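Side-chain contacts in aromatic-L-amino-acid decarboxylase (PDB 6EEW), which catalyses the pyridoxal phosphate-dependent decarboxylation of L-tryptophan to tryptamine and of 5-hydroxy-L-tryptophan to serotonin: residues Leu222-Val227 with Arg239-Asp244; Glu169-Thr174 with Pro207-Leu212; Gly453-Thr458 with Trp486-Lys491. All blocks are in the same frame, centred on the assembly; numbering follows the deposited sequence.

Contact 1: Leu222-Val227 with Arg239-Asp244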
loop_
_atom_site.group_PDB
_atom_site.type_symbol
_atom_site.label_atom_id
_atom_site.label_comp_id
_atom_site.label_asym_id
_atom_site.label_seq_id
_atom_site.Cartn_x
_atom_site.Cartn_y
_atom_site.Cartn_z
ATOM N N LEU A 222 18.343 20.209 3.524
ATOM C CA LEU A 222 18.537 19.994 2.093
ATOM C C LEU A 222 19.919 20.495 1.663
ATOM O O LEU A 222 20.234 21.684 1.801
ATOM C CB LEU A 222 17.449 20.711 1.294
ATOM C CG LEU A 222 15.964 20.364 1.427
ATOM C CD1 LEU A 222 15.202 21.215 0.416
ATOM C CD2 LEU A 222 15.693 18.886 1.207
ATOM N N ILE A 223 20.723 19.599 1.107
ATOM C CA ILE A 223 22.076 19.904 0.653
ATOM C C ILE A 223 22.004 20.664 -0.668
ATOM O O ILE A 223 21.518 20.127 -1.675
ATOM C CB ILE A 223 22.909 18.626 0.519
ATOM C CG1 ILE A 223 22.821 17.816 1.804
ATOM C CG2 ILE A 223 24.351 18.982 0.269
ATOM C CD1 ILE A 223 23.191 16.369 1.614
ATOM N N PRO A 224 22.472 21.902 -0.709
ATOM C CA PRO A 224 22.448 22.660 -1.965
ATOM C C PRO A 224 23.317 22.018 -3.039
ATOM O O PRO A 224 24.407 21.511 -2.768
ATOM C CB PRO A 224 22.994 24.036 -1.558
ATOM C CG PRO A 224 23.717 23.793 -0.251
ATOM C CD PRO A 224 22.946 22.712 0.427
ATOM N N THR A 225 22.809 22.037 -4.268
ATOM C CA THR A 225 23.507 21.476 -5.409
ATOM C C THR A 225 23.559 22.518 -6.513
ATOM O O THR A 225 22.722 23.422 -6.573
ATOM C CB THR A 225 22.826 20.218 -5.944
ATOM O OG1 THR A 225 21.550 20.568 -6.494
ATOM C CG2 THR A 225 22.663 19.186 -4.848
ATOM N N THR A 226 24.562 22.390 -7.376
ATOM C CA THR A 226 24.803 23.353 -8.440
ATOM C C THR A 226 25.038 22.637 -9.765
ATOM O O THR A 226 25.343 21.435 -9.819
ATOM C CB THR A 226 25.994 24.255 -8.102
ATOM O OG1 THR A 226 27.204 23.507 -8.241
ATOM C CG2 THR A 226 25.886 24.770 -6.673
ATOM N N VAL A 227 24.894 23.405 -10.849
ATOM C CA VAL A 227 25.163 22.874 -12.179
ATOM C C VAL A 227 26.583 22.321 -12.289
ATOM O O VAL A 227 26.842 21.444 -13.120
ATOM C CB VAL A 227 24.907 23.962 -13.246
ATOM C CG1 VAL A 227 25.924 25.099 -13.116
ATOM C CG2 VAL A 227 24.913 23.354 -14.647
ATOM N N ARG A 239 30.003 16.876 3.851
ATOM C CA ARG A 239 30.914 16.730 4.976
ATOM C C ARG A 239 30.956 18.004 5.787
ATOM O O ARG A 239 30.945 17.968 7.026
ATOM C CB ARG A 239 32.319 16.391 4.506
ATOM C CG ARG A 239 33.333 16.570 5.622
ATOM C CD ARG A 239 34.717 16.215 5.166
ATOM N NE ARG A 239 34.797 14.806 4.806
ATOM C CZ ARG A 239 34.974 13.826 5.681
ATOM N NH1 ARG A 239 35.096 14.104 6.981
ATOM N NH2 ARG A 239 35.039 12.572 5.251
ATOM N N LYS A 240 31.012 19.145 5.103
ATOM C CA LYS A 240 31.029 20.416 5.812
ATOM C C LYS A 240 29.767 20.564 6.660
ATOM O O LYS A 240 29.831 20.923 7.847
ATOM C CB LYS A 240 31.162 21.561 4.807
ATOM C CG LYS A 240 31.193 22.930 5.445
ATOM C CD LYS A 240 32.351 22.983 6.432
ATOM C CE LYS A 240 32.439 24.315 7.145
ATOM N NZ LYS A 240 33.496 24.279 8.192
ATOM N N MET A 241 28.608 20.240 6.076
ATOM C CA MET A 241 27.351 20.334 6.819
ATOM C C MET A 241 27.350 19.407 8.031
ATOM O O MET A 241 26.965 19.808 9.136
ATOM C CB MET A 241 26.168 20.025 5.900
ATOM C CG MET A 241 25.973 21.023 4.758
ATOM S SD MET A 241 24.729 20.500 3.554
ATOM C CE MET A 241 23.256 20.455 4.579
ATOM N N VAL A 242 27.761 18.155 7.838
ATOM C CA VAL A 242 27.743 17.187 8.931
ATOM C C VAL A 242 28.659 17.637 10.058
ATOM O O VAL A 242 28.306 17.547 11.240
ATOM C CB VAL A 242 28.133 15.788 8.417
ATOM C CG1 VAL A 242 28.310 14.824 9.582
ATOM C CG2 VAL A 242 27.085 15.258 7.435
ATOM N N GLU A 243 29.841 18.147 9.720
ATOM C CA GLU A 243 30.780 18.516 10.773
ATOM C C GLU A 243 30.320 19.765 11.514
ATOM O O GLU A 243 30.549 19.890 12.726
ATOM C CB GLU A 243 32.180 18.676 10.179
ATOM C CG GLU A 243 32.753 17.324 9.746
ATOM C CD GLU A 243 34.116 17.415 9.076
ATOM O OE1 GLU A 243 34.424 18.475 8.484
ATOM O OE2 GLU A 243 34.869 16.414 9.123
ATOM N N ASP A 244 29.667 20.697 10.815
ATOM C CA ASP A 244 29.083 21.834 11.517
ATOM C C ASP A 244 27.957 21.382 12.440
ATOM O O ASP A 244 27.822 21.892 13.561
ATOM C CB ASP A 244 28.603 22.883 10.515
ATOM C CG ASP A 244 29.763 23.555 9.773
ATOM O OD1 ASP A 244 30.931 23.356 10.175
ATOM O OD2 ASP A 244 29.511 24.277 8.784
#
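M241 reaches out from helix 235-247 and lays its thioether against the branched side chain of I223 at the end of strand 220-223. The chain of M241 leaves the helix with CG anti to its own carbonyl carbon (chi1 -64°) and runs extended through chi2, which carries SD over to the strand. There SD touches both branches of I223, lying 3.6 Å from I223 CG2 and 3.7 Å from I223 CG1. A bend at chi3 (63°) then brings M241 CE to 3.9 Å from I223 CG1. A long, unbranched, flexible residue suits a separation of 8.1 Å between I223 CA and M241 CA, and a beta-branched isoleucine suits a strand and offers two carbons to one sulfur. P224 adds its CD at the margin, 4.2 Å from M241 SD. Cutting M241 back to an alanine would remove the thioether and probably open a gap beside both branches of I223, leaving it to V237 and L238 on this side, and take from P224 CD its neighbour in 239-244. On the helix itself, R239 pairs with E243 one turn on, and R239 also forms a salt bridge with E279 of helix 270-280. I223 packs further on V237 and L238 of helix 235-247 and on Y197 of strand 194-199, so the contact ties an outermost strand of the seven-stranded sheet to the helix of the beta-alpha-beta crossover that leads on to strand 251-258.

Contact 2: Glu169-Thr174 with Pro207-Leu212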
loop_
_atom_site.group_PDB
_atom_site.type_symbol
_atom_site.label_atom_id
_atom_site.label_comp_id
_atom_site.label_asym_id
_atom_site.label_seq_id
_atom_site.Cartn_x
_atom_site.Cartn_y
_atom_site.Cartn_z
ATOM N N GLU A 169 7.033 4.980 1.662
ATOM C CA GLU A 169 6.968 4.163 2.869
ATOM C C GLU A 169 8.243 3.354 3.090
ATOM O O GLU A 169 8.595 3.067 4.237
ATOM C CB GLU A 169 5.719 3.261 2.851
ATOM C CG GLU A 169 5.559 2.305 1.673
ATOM C CD GLU A 169 4.312 1.395 1.822
ATOM O OE1 GLU A 169 3.424 1.725 2.636
ATOM O OE2 GLU A 169 4.230 0.345 1.137
ATOM N N SER A 170 8.980 3.013 2.038
ATOM C CA SER A 170 10.284 2.383 2.246
ATOM C C SER A 170 11.243 3.337 2.940
ATOM O O SER A 170 11.918 2.968 3.915
ATOM C CB SER A 170 10.841 1.904 0.923
ATOM O OG SER A 170 9.957 0.952 0.387
ATOM N N ILE A 171 11.330 4.567 2.443
ATOM C CA ILE A 171 12.182 5.561 3.083
ATOM C C ILE A 171 11.705 5.833 4.501
ATOM O O ILE A 171 12.518 5.975 5.423
ATOM C CB ILE A 171 12.240 6.850 2.249
ATOM C CG1 ILE A 171 12.998 6.576 0.942
ATOM C CG2 ILE A 171 13.001 7.917 2.994
ATOM C CD1 ILE A 171 13.174 7.807 0.058
ATOM N N LEU A 172 10.385 5.945 4.695
ATOM C CA LEU A 172 9.844 6.175 6.029
ATOM C C LEU A 172 10.265 5.070 6.991
ATOM O O LEU A 172 10.679 5.346 8.122
ATOM C CB LEU A 172 8.320 6.292 5.952
ATOM C CG LEU A 172 7.538 6.472 7.253
ATOM C CD1 LEU A 172 8.011 7.693 8.022
ATOM C CD2 LEU A 172 6.046 6.566 6.975
ATOM N N CYS A 173 10.196 3.813 6.549
ATOM C CA CYS A 173 10.603 2.701 7.402
ATOM C C CYS A 173 12.090 2.781 7.746
ATOM O O CYS A 173 12.477 2.621 8.914
ATOM C CB CYS A 173 10.231 1.373 6.731
ATOM S SG CYS A 173 8.399 0.965 6.895
ATOM N N THR A 174 12.946 3.044 6.750
ATOM C CA THR A 174 14.370 3.104 7.087
ATOM C C THR A 174 14.677 4.292 7.979
ATOM O O THR A 174 15.530 4.194 8.875
ATOM C CB THR A 174 15.252 3.123 5.825
ATOM O OG1 THR A 174 15.076 4.352 5.103
ATOM C CG2 THR A 174 14.925 1.944 4.944
ATOM N N PRO A 207 11.543 15.483 2.669
ATOM C CA PRO A 207 11.187 16.229 3.890
ATOM C C PRO A 207 9.856 15.803 4.491
ATOM O O PRO A 207 9.712 15.735 5.722
ATOM C CB PRO A 207 11.147 17.686 3.405
ATOM C CG PRO A 207 11.998 17.693 2.127
ATOM C CD PRO A 207 11.767 16.361 1.506
ATOM N N LYS A 208 8.856 15.560 3.647
ATOM C CA LYS A 208 7.577 15.079 4.149
ATOM C C LYS A 208 7.777 13.814 4.966
ATOM O O LYS A 208 7.251 13.680 6.078
ATOM C CB LYS A 208 6.626 14.822 2.981
ATOM C CG LYS A 208 5.354 14.068 3.358
ATOM C CD LYS A 208 4.450 13.920 2.163
ATOM C CE LYS A 208 3.203 13.125 2.498
ATOM N NZ LYS A 208 2.277 13.123 1.334
ATOM N N THR A 209 8.550 12.878 4.423
ATOM C CA THR A 209 8.852 11.642 5.135
ATOM C C THR A 209 9.530 11.922 6.470
ATOM O O THR A 209 9.134 11.376 7.504
ATOM C CB THR A 209 9.723 10.741 4.259
ATOM O OG1 THR A 209 8.945 10.275 3.150
ATOM C CG2 THR A 209 10.196 9.544 5.045
ATOM N N CYS A 210 10.548 12.788 6.477
ATOM C CA CYS A 210 11.215 13.099 7.741
ATOM C C CYS A 210 10.221 13.641 8.766
ATOM O O CYS A 210 10.248 13.257 9.942
ATOM C CB CYS A 210 12.339 14.105 7.515
ATOM S SG CYS A 210 13.694 13.490 6.461
ATOM N N LYS A 211 9.348 14.552 8.339
ATOM C CA LYS A 211 8.358 15.117 9.248
ATOM C C LYS A 211 7.434 14.026 9.781
ATOM O O LYS A 211 7.099 14.009 10.973
ATOM C CB LYS A 211 7.562 16.207 8.529
ATOM C CG LYS A 211 6.444 16.824 9.339
ATOM C CD LYS A 211 5.657 17.841 8.518
ATOM C CE LYS A 211 4.621 18.536 9.388
ATOM N NZ LYS A 211 3.863 19.596 8.667
ATOM N N LEU A 212 7.022 13.098 8.912
ATOM C CA LEU A 212 6.171 12.002 9.354
ATOM C C LEU A 212 6.808 11.207 10.482
ATOM O O LEU A 212 6.096 10.700 11.357
ATOM C CB LEU A 212 5.835 11.082 8.185
ATOM C CG LEU A 212 4.984 11.723 7.088
ATOM C CD1 LEU A 212 4.564 10.678 6.082
ATOM C CD2 LEU A 212 3.755 12.407 7.697
#
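L172 and T209 mark the nearest approach of two helical segments whose axes pass 9.4 Å apart at a crossing angle of -45°, with their N-to-C directions inclined rather than opposed. L172 CA and T209 CA are 5.6 Å apart, a closeness that a small residue such as threonine permits. T209 points its side chain at the other helix, and its torsion (chi1 -69°) places CG2 anti to the backbone N, so that the methyl leads. T209 CG2 presses directly on the backbone, 3.5 Å from L172 CA, and lies 3.8 Å from I171 CG2, the I171 and T209 side chains crossing at about a right angle. The methyl thus sits against the backbone of L172, beside the I171 side chain. L172 sets out with CG anti to its backbone N (chi1 177°); this directs CG outward, and chi2 then carries CD1 to the second helix, where it lies 4.0 Å from L212 CB and 3.9 Å from T209 O. L212, one turn after T209, continues the same apolar face and packs as well on L342 of the second subunit. K211 and K208 bond through NZ to backbone carbonyls of that subunit, which places helix 206-212 at the dimer interface. The side chains meet through carbon, as suits a place where every touching residue is buried. The one side-chain polar atom among them, T209 OG1, is hydrogen-bonded to M205 O, just before its helix begins; threonine can thereby present a methyl to the neighbour without the cost of a buried, partnerless oxygen.

Contact 3: Gly453-Thr458 with Trp486-Lys491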
loop_
_atom_site.group_PDB
_atom_site.type_symbol
_atom_site.label_atom_id
_atom_site.label_comp_id
_atom_site.label_asym_id
_atom_site.label_seq_id
_atom_site.Cartn_x
_atom_site.Cartn_y
_atom_site.Cartn_z
ATOM N N GLY A 453 -2.867 17.017 -27.791
ATOM C CA GLY A 453 -3.448 15.730 -27.489
ATOM C C GLY A 453 -2.634 14.546 -27.962
ATOM O O GLY A 453 -2.898 13.416 -27.522
ATOM N N ARG A 454 -1.646 14.762 -28.835
ATOM C CA ARG A 454 -0.837 13.684 -29.384
ATOM C C ARG A 454 0.436 13.425 -28.590
ATOM O O ARG A 454 1.249 12.602 -29.013
ATOM C CB ARG A 454 -0.468 13.965 -30.843
ATOM C CG ARG A 454 -1.635 14.097 -31.794
ATOM C CD ARG A 454 -1.128 14.490 -33.184
ATOM N NE ARG A 454 -0.258 13.457 -33.749
ATOM C CZ ARG A 454 -0.639 12.551 -34.646
ATOM N NH1 ARG A 454 -1.884 12.539 -35.108
ATOM N NH2 ARG A 454 0.233 11.651 -35.086
ATOM N N VAL A 455 0.635 14.113 -27.467
ATOM C CA VAL A 455 1.828 13.933 -26.650
ATOM C C VAL A 455 1.564 14.562 -25.293
ATOM O O VAL A 455 0.784 15.509 -25.175
ATOM C CB VAL A 455 3.082 14.542 -27.330
ATOM C CG1 VAL A 455 2.890 16.021 -27.589
ATOM C CG2 VAL A 455 4.309 14.334 -26.462
ATOM N N TYR A 456 2.209 14.021 -24.262
ATOM C CA TYR A 456 2.199 14.621 -22.935
ATOM C C TYR A 456 3.625 14.662 -22.416
ATOM O O TYR A 456 4.260 13.612 -22.258
ATOM C CB TYR A 456 1.306 13.837 -21.970
ATOM C CG TYR A 456 1.175 14.471 -20.600
ATOM C CD1 TYR A 456 1.287 15.849 -20.431
ATOM C CD2 TYR A 456 0.937 13.693 -19.473
ATOM C CE1 TYR A 456 1.165 16.437 -19.168
ATOM C CE2 TYR A 456 0.816 14.270 -18.209
ATOM C CZ TYR A 456 0.931 15.643 -18.063
ATOM O OH TYR A 456 0.807 16.222 -16.816
ATOM N N MET A 457 4.101 15.863 -22.104
ATOM C CA MET A 457 5.396 16.067 -21.474
ATOM C C MET A 457 5.206 17.047 -20.336
ATOM O O MET A 457 4.387 17.968 -20.432
ATOM C CB MET A 457 6.458 16.615 -22.443
ATOM C CG MET A 457 6.723 15.748 -23.650
ATOM S SD MET A 457 7.597 16.619 -24.974
ATOM C CE MET A 457 8.915 17.442 -24.091
ATOM N N THR A 458 5.940 16.825 -19.252
ATOM C CA THR A 458 6.037 17.806 -18.185
ATOM C C THR A 458 7.348 18.577 -18.287
ATOM O O THR A 458 8.232 18.278 -19.098
ATOM C CB THR A 458 5.903 17.156 -16.805
ATOM O OG1 THR A 458 6.820 16.062 -16.686
ATOM C CG2 THR A 458 4.477 16.677 -16.574
ATOM N N TRP A 486 9.499 14.214 -32.038
ATOM C CA TRP A 486 10.511 15.196 -32.417
ATOM C C TRP A 486 10.060 16.018 -33.622
ATOM O O TRP A 486 10.243 17.245 -33.655
ATOM C CB TRP A 486 11.839 14.494 -32.687
ATOM C CG TRP A 486 12.888 15.405 -33.188
ATOM C CD1 TRP A 486 13.612 15.276 -34.338
ATOM C CD2 TRP A 486 13.310 16.629 -32.581
ATOM N NE1 TRP A 486 14.487 16.325 -34.465
ATOM C CE2 TRP A 486 14.318 17.175 -33.403
ATOM C CE3 TRP A 486 12.945 17.309 -31.414
ATOM C CZ2 TRP A 486 14.965 18.369 -33.098
ATOM C CZ3 TRP A 486 13.588 18.494 -31.110
ATOM C CH2 TRP A 486 14.584 19.016 -31.954
ATOM N N ASP A 487 9.454 15.366 -34.614
ATOM C CA ASP A 487 8.907 16.110 -35.747
ATOM C C ASP A 487 7.889 17.143 -35.280
ATOM O O ASP A 487 7.914 18.303 -35.713
ATOM C CB ASP A 487 8.265 15.145 -36.747
ATOM C CG ASP A 487 9.286 14.311 -37.491
ATOM O OD1 ASP A 487 10.426 14.783 -37.665
ATOM O OD2 ASP A 487 8.952 13.169 -37.882
ATOM N N LEU A 488 6.988 16.742 -34.378
ATOM C CA LEU A 488 5.969 17.657 -33.878
ATOM C C LEU A 488 6.598 18.820 -33.128
ATOM O O LEU A 488 6.165 19.971 -33.266
ATOM C CB LEU A 488 5.001 16.908 -32.963
ATOM C CG LEU A 488 3.879 17.732 -32.318
ATOM C CD1 LEU A 488 2.920 18.269 -33.363
ATOM C CD2 LEU A 488 3.145 16.966 -31.213
ATOM N N ILE A 489 7.594 18.529 -32.291
ATOM C CA ILE A 489 8.282 19.578 -31.547
ATOM C C ILE A 489 8.861 20.603 -32.509
ATOM O O ILE A 489 8.709 21.818 -32.319
ATOM C CB ILE A 489 9.365 18.967 -30.639
ATOM C CG1 ILE A 489 8.715 18.038 -29.601
ATOM C CG2 ILE A 489 10.197 20.064 -29.995
ATOM C CD1 ILE A 489 9.688 17.329 -28.685
ATOM N N GLN A 490 9.509 20.126 -33.577
ATOM C CA GLN A 490 10.090 21.050 -34.544
ATOM C C GLN A 490 9.011 21.860 -35.253
ATOM O O GLN A 490 9.183 23.064 -35.483
ATOM C CB GLN A 490 10.951 20.291 -35.555
ATOM C CG GLN A 490 12.350 19.967 -35.054
ATOM C CD GLN A 490 13.237 19.370 -36.129
ATOM O OE1 GLN A 490 12.855 18.420 -36.818
ATOM N NE2 GLN A 490 14.423 19.947 -36.299
ATOM N N LYS A 491 7.894 21.223 -35.618
ATOM C CA LYS A 491 6.820 21.966 -36.276
ATOM C C LYS A 491 6.278 23.062 -35.369
ATOM O O LYS A 491 6.071 24.202 -35.802
ATOM C CB LYS A 491 5.682 21.037 -36.705
ATOM C CG LYS A 491 4.532 21.803 -37.375
ATOM C CD LYS A 491 3.379 20.908 -37.808
ATOM C CE LYS A 491 2.609 20.351 -36.619
ATOM N NZ LYS A 491 1.371 19.628 -37.042
#
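V455 and L488 meet methyl to methyl, V455 CG1 lying 3.8 Å from L488 CD2 as the two side chains cross obliquely. V455 makes this touch from the less common rotamer in which CG1 stands between the backbone N and the carbonyl carbon (chi1 59°), whereas L488 reaches out with CG anti to its N (chi1 179°). A looser second touch follows, M457 SD to I489 CD1 at 4.3 Å, where the flexible thioether fits against the end of isoleucine. Around these touches, L449 of helix 438-451 packs on both V455 and I489, and L446 of that helix joins L468 and L470 of the antiparallel sheet in covering M457. The loop's course is set by its backbone: G453 leaves the preceding helix with positive phi, where a CB would jam against the carbonyl before it, N450 OD1 accepts a bond from M457 N, and the backbone of Y456 is hydrogen-bonded to N96 and Y98. The contact joins the loop leading into edge strand 459-462 to the C-terminal helix 479-496, where branched, apolar valine, leucine and isoleucine pack compactly. With only carbon and sulfur touching, the two are probably held together mainly by shape and burial of apolar surface.

Contacts 1 and 2 adjoin in the large domain, with centres 20 Å apart: L222 CD2 lies 4.0 Å from P207 CG, where helix 206-212 is followed by strand 220-223. Contact 3 stands apart, its centre 38 Å from that of contact 1 and 36 Å from that of contact 2, on the far side of the chain's centre from the latter. Contacts 1 and 2 border active-site residues, whereas contact 3 lies farther off. The L222 side chain approaches that of H203, a tryptophan-binding residue, to about 3 Å; the T209 side chain is about 4 Å from that of S168, a probable cofactor ligand. The side chains of I171 and M457 are about 11 Å and 12 Å from bound tryptophan, respectively.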